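Local coordinates for MetRS related protein (PDB 2CWP) that probably binds tRNA through an OB-fold domain of the kind found in methionyl-tRNA synthetases, at residues A[60-72]-A[79-91]. Sequence-based numbering, arbitrary orientation.
Sequences ELEGKKFIFVVNL and GVESQGMLILAET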
loop_
_atom_site.group_PDB
_atom_site.type_symbol
_atom_site.label_atom_id
_atom_site.label_comp_id
_atom_site.label_asym_id
_atom_site.label_seq_id
_atom_site.Cartn_x
_atom_site.Cartn_y
_atom_site.Cartn_z
ATOM N N GLU A 60 0.752 -12.244 -5.620
ATOM C CA GLU A 60 0.062 -12.410 -4.353
ATOM C C GLU A 60 -0.707 -11.135 -3.961
ATOM O O GLU A 60 -1.473 -11.134 -2.995
ATOM C CB GLU A 60 1.060 -12.810 -3.261
ATOM C CG GLU A 60 1.316 -14.312 -3.231
ATOM C CD GLU A 60 2.448 -14.711 -2.307
ATOM O OE1 GLU A 60 2.718 -13.965 -1.341
ATOM O OE2 GLU A 60 3.061 -15.780 -2.540
ATOM N N LEU A 61 -0.532 -10.060 -4.732
ATOM C CA LEU A 61 -1.219 -8.792 -4.445
ATOM C C LEU A 61 -2.342 -8.508 -5.435
ATOM O O LEU A 61 -3.387 -7.988 -5.069
ATOM C CB LEU A 61 -0.222 -7.637 -4.468
ATOM C CG LEU A 61 0.897 -7.712 -3.424
ATOM C CD1 LEU A 61 2.233 -7.438 -4.081
ATOM C CD2 LEU A 61 0.630 -6.719 -2.322
ATOM N N GLU A 62 -2.117 -8.852 -6.696
ATOM C CA GLU A 62 -3.109 -8.638 -7.739
ATOM C C GLU A 62 -4.443 -9.262 -7.421
ATOM O O GLU A 62 -4.515 -10.422 -7.049
ATOM C CB GLU A 62 -2.636 -9.208 -9.070
ATOM C CG GLU A 62 -1.661 -8.337 -9.793
ATOM C CD GLU A 62 -1.798 -8.452 -11.299
ATOM O OE1 GLU A 62 -0.973 -7.844 -12.000
ATOM O OE2 GLU A 62 -2.720 -9.140 -11.775
ATOM N N GLY A 63 -5.499 -8.476 -7.593
ATOM C CA GLY A 63 -6.836 -8.958 -7.340
ATOM C C GLY A 63 -7.311 -8.778 -5.912
ATOM O O GLY A 63 -8.496 -8.960 -5.637
ATOM N N LYS A 64 -6.412 -8.422 -4.997
ATOM C CA LYS A 64 -6.821 -8.257 -3.597
ATOM C C LYS A 64 -6.959 -6.804 -3.142
ATOM O O LYS A 64 -6.463 -5.884 -3.792
ATOM C CB LYS A 64 -5.819 -8.940 -2.663
ATOM C CG LYS A 64 -5.321 -10.305 -3.106
ATOM C CD LYS A 64 -6.417 -11.333 -3.202
ATOM C CE LYS A 64 -5.975 -12.629 -2.524
ATOM N NZ LYS A 64 -4.587 -13.011 -2.906
ATOM N N LYS A 65 -7.633 -6.622 -2.006
ATOM C CA LYS A 65 -7.816 -5.312 -1.396
ATOM C C LYS A 65 -6.869 -5.211 -0.201
ATOM O O LYS A 65 -6.670 -6.198 0.518
ATOM C CB LYS A 65 -9.255 -5.140 -0.904
ATOM C CG LYS A 65 -10.278 -5.140 -2.025
ATOM C CD LYS A 65 -11.677 -4.856 -1.511
ATOM C CE LYS A 65 -12.671 -4.957 -2.652
ATOM N NZ LYS A 65 -14.063 -4.728 -2.195
ATOM N N PHE A 66 -6.306 -4.021 0.009
ATOM C CA PHE A 66 -5.395 -3.770 1.121
ATOM C C PHE A 66 -5.579 -2.345 1.639
ATOM O O PHE A 66 -6.282 -1.531 1.029
ATOM C CB PHE A 66 -3.930 -3.913 0.695
ATOM C CG PHE A 66 -3.583 -5.257 0.157
ATOM C CD1 PHE A 66 -3.598 -5.493 -1.215
ATOM C CD2 PHE A 66 -3.267 -6.300 1.017
ATOM C CE1 PHE A 66 -3.298 -6.765 -1.727
ATOM C CE2 PHE A 66 -2.967 -7.573 0.518
ATOM C CZ PHE A 66 -2.984 -7.804 -0.857
ATOM N N ILE A 67 -4.921 -2.061 2.760
ATOM C CA ILE A 67 -4.958 -0.746 3.364
ATOM C C ILE A 67 -3.821 0.062 2.757
ATOM O O ILE A 67 -2.705 -0.436 2.631
ATOM C CB ILE A 67 -4.702 -0.826 4.848
ATOM C CG1 ILE A 67 -5.699 -1.790 5.490
ATOM C CG2 ILE A 67 -4.747 0.573 5.439
ATOM C CD1 ILE A 67 -5.301 -2.198 6.915
ATOM N N PHE A 68 -4.097 1.301 2.389
ATOM C CA PHE A 68 -3.077 2.170 1.804
ATOM C C PHE A 68 -3.176 3.563 2.426
ATOM O O PHE A 68 -4.290 4.068 2.633
ATOM C CB PHE A 68 -3.292 2.345 0.285
ATOM C CG PHE A 68 -3.141 1.083 -0.527
ATOM C CD1 PHE A 68 -4.210 0.209 -0.689
ATOM C CD2 PHE A 68 -1.939 0.810 -1.185
ATOM C CE1 PHE A 68 -4.098 -0.933 -1.509
ATOM C CE2 PHE A 68 -1.808 -0.317 -2.001
ATOM C CZ PHE A 68 -2.893 -1.192 -2.166
ATOM N N VAL A 69 -2.031 4.173 2.738
ATOM C CA VAL A 69 -2.013 5.547 3.251
ATOM C C VAL A 69 -1.994 6.357 1.950
ATOM O O VAL A 69 -1.060 6.202 1.165
ATOM C CB VAL A 69 -0.717 5.888 3.998
ATOM C CG1 VAL A 69 -0.867 7.244 4.647
ATOM C CG2 VAL A 69 -0.395 4.850 5.021
ATOM N N VAL A 70 -2.990 7.220 1.737
ATOM C CA VAL A 70 -3.102 7.984 0.492
ATOM C C VAL A 70 -2.893 9.510 0.487
ATOM O O VAL A 70 -2.985 10.139 -0.577
ATOM C CB VAL A 70 -4.472 7.724 -0.179
ATOM C CG1 VAL A 70 -4.657 6.229 -0.429
ATOM C CG2 VAL A 70 -5.600 8.269 0.700
ATOM N N ASN A 71 -2.626 10.115 1.641
ATOM C CA ASN A 71 -2.416 11.562 1.664
ATOM C C ASN A 71 -0.993 11.912 2.063
ATOM O O ASN A 71 -0.766 12.861 2.808
ATOM C CB ASN A 71 -3.434 12.260 2.597
ATOM C CG ASN A 71 -3.192 11.978 4.081
ATOM O OD1 ASN A 71 -2.703 10.913 4.462
ATOM N ND2 ASN A 71 -3.566 12.935 4.925
ATOM N N LEU A 72 -0.038 11.137 1.558
ATOM C CA LEU A 72 1.373 11.369 1.835
ATOM C C LEU A 72 2.003 12.159 0.689
ATOM O O LEU A 72 1.434 12.259 -0.400
ATOM C CB LEU A 72 2.128 10.047 1.993
ATOM C CG LEU A 72 1.780 9.096 3.143
ATOM C CD1 LEU A 72 2.827 7.998 3.203
ATOM C CD2 LEU A 72 1.728 9.844 4.451
ATOM N N GLY A 79 12.514 6.259 -10.643
ATOM C CA GLY A 79 11.773 6.977 -11.662
ATOM C C GLY A 79 10.276 6.741 -11.670
ATOM O O GLY A 79 9.595 7.174 -12.602
ATOM N N VAL A 80 9.755 6.056 -10.653
ATOM C CA VAL A 80 8.319 5.790 -10.589
ATOM C C VAL A 80 7.644 6.629 -9.509
ATOM O O VAL A 80 8.044 6.618 -8.345
ATOM C CB VAL A 80 8.023 4.305 -10.312
ATOM C CG1 VAL A 80 6.532 4.056 -10.416
ATOM C CG2 VAL A 80 8.775 3.432 -11.290
ATOM N N GLU A 81 6.611 7.356 -9.915
ATOM C CA GLU A 81 5.866 8.218 -9.010
ATOM C C GLU A 81 4.918 7.389 -8.152
ATOM O O GLU A 81 3.976 6.790 -8.660
ATOM C CB GLU A 81 5.078 9.253 -9.828
ATOM C CG GLU A 81 4.214 10.230 -9.031
ATOM C CD GLU A 81 5.022 11.313 -8.331
ATOM O OE1 GLU A 81 5.822 10.968 -7.437
ATOM O OE2 GLU A 81 4.859 12.510 -8.674
ATOM N N SER A 82 5.183 7.347 -6.849
ATOM C CA SER A 82 4.341 6.614 -5.915
ATOM C C SER A 82 3.382 7.604 -5.243
ATOM O O SER A 82 3.814 8.551 -4.592
ATOM C CB SER A 82 5.205 5.923 -4.860
ATOM O OG SER A 82 4.396 5.315 -3.871
ATOM N N GLN A 83 2.083 7.379 -5.396
ATOM C CA GLN A 83 1.077 8.273 -4.818
ATOM C C GLN A 83 0.398 7.693 -3.567
ATOM O O GLN A 83 -0.784 7.946 -3.324
ATOM C CB GLN A 83 -0.005 8.573 -5.861
ATOM C CG GLN A 83 0.506 8.985 -7.232
ATOM C CD GLN A 83 -0.608 9.028 -8.259
ATOM O OE1 GLN A 83 -1.176 7.998 -8.623
ATOM N NE2 GLN A 83 -0.937 10.226 -8.725
ATOM N N GLY A 84 1.138 6.918 -2.787
ATOM C CA GLY A 84 0.575 6.331 -1.586
ATOM C C GLY A 84 1.493 5.276 -1.018
ATOM O O GLY A 84 2.647 5.166 -1.420
ATOM N N MET A 85 0.989 4.474 -0.090
ATOM C CA MET A 85 1.827 3.455 0.498
ATOM C C MET A 85 1.042 2.277 1.070
ATOM O O MET A 85 0.120 2.460 1.864
ATOM C CB MET A 85 2.691 4.095 1.574
ATOM C CG MET A 85 3.670 3.166 2.217
ATOM S SD MET A 85 4.769 4.099 3.302
ATOM C CE MET A 85 3.632 4.478 4.654
ATOM N N LEU A 86 1.432 1.075 0.655
ATOM C CA LEU A 86 0.806 -0.163 1.104
ATOM C C LEU A 86 1.141 -0.461 2.568
ATOM O O LEU A 86 2.310 -0.516 2.941
ATOM C CB LEU A 86 1.288 -1.331 0.239
ATOM C CG LEU A 86 0.835 -2.744 0.656
ATOM C CD1 LEU A 86 -0.673 -2.844 0.566
ATOM C CD2 LEU A 86 1.494 -3.805 -0.239
ATOM N N ILE A 87 0.117 -0.653 3.385
ATOM C CA ILE A 87 0.311 -0.984 4.801
ATOM C C ILE A 87 0.386 -2.513 4.985
ATOM O O ILE A 87 -0.434 -3.253 4.440
ATOM C CB ILE A 87 -0.855 -0.461 5.672
ATOM C CG1 ILE A 87 -0.918 1.068 5.603
ATOM C CG2 ILE A 87 -0.684 -0.945 7.119
ATOM C CD1 ILE A 87 0.383 1.765 5.997
ATOM N N LEU A 88 1.369 -2.971 5.749
ATOM C CA LEU A 88 1.540 -4.390 6.027
ATOM C C LEU A 88 2.099 -4.614 7.417
ATOM O O LEU A 88 2.418 -3.647 8.122
ATOM C CB LEU A 88 2.469 -5.028 4.999
ATOM C CG LEU A 88 3.723 -4.277 4.562
ATOM C CD1 LEU A 88 4.757 -4.222 5.670
ATOM C CD2 LEU A 88 4.271 -4.995 3.345
ATOM N N ALA A 89 2.189 -5.883 7.819
ATOM C CA ALA A 89 2.741 -6.239 9.125
ATOM C C ALA A 89 4.187 -6.646 8.905
ATOM O O ALA A 89 4.531 -7.173 7.852
ATOM C CB ALA A 89 1.967 -7.404 9.743
ATOM N N GLU A 90 5.037 -6.395 9.894
ATOM C CA GLU A 90 6.440 -6.758 9.786
ATOM C C GLU A 90 7.006 -7.037 11.161
ATOM O O GLU A 90 6.923 -6.191 12.042
ATOM C CB GLU A 90 7.247 -5.631 9.131
ATOM C CG GLU A 90 8.725 -5.968 8.985
ATOM C CD GLU A 90 9.554 -4.832 8.378
ATOM O OE1 GLU A 90 10.795 -4.975 8.325
ATOM O OE2 GLU A 90 8.976 -3.813 7.955
ATOM N N THR A 91 7.555 -8.232 11.354
ATOM C CA THR A 91 8.146 -8.574 12.638
ATOM C C THR A 91 9.572 -8.042 12.712
ATOM O O THR A 91 10.197 -7.721 11.698
ATOM C CB THR A 91 8.161 -10.101 12.885
ATOM O OG1 THR A 91 8.640 -10.775 11.714
ATOM C CG2 THR A 91 6.773 -10.595 13.235
HETATM O O HOH W 1 -3.233 -3.847 4.142
#
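Phe-68 and Leu-86 face each other as a non-hydrogen-bonded pair where strands 65-69 and 85-86 run antiparallel in the curled sheet of this OB-fold, the putative tRNA-binding domain. The pairing is short, yet it illustrates a general rule: backbone bonds set the register, while the two faces of the sheet pack separately. Val-69 and Met-85, the neighbouring hydrogen-bonded pair, exchange two bonds, Val-69 N to Met-85 O at 2.9 Å and the more bent Met-85 N to Val-69 O at 3.0 Å, while Ile-87 N reaches Ile-67 O almost straight (171° at the hydrogen). Beyond that bond, a water accepts from Ile-67 N and donates to Ile-87 O, bridging two atoms too far apart to bond directly.

Apolar contacts divide between the two faces. Inside, with CG anti to its own N (chi1 174°) and chi2 near +60°, Leu-86 lays CD1 over one face of the Phe-68 ring in a CH-pi contact, 4.1 Å from the centroid; the same methyl meets Phe-66 CB, and CD2 touches Leu-61 CD2. Because Phe-68 also packs edge-to-face with Phe-41 and against Ile-48, cutting the ring back to an alanine is likely to open a gap in the barrel core and leave the Leu-86 methyl without the face it rests on. On the other face, Met-85 CE touches both Leu-72 CD1 and Val-69 CG2, and Ile-87 CD1 presses unusually close, 3.3 Å, on Val-69 CG2.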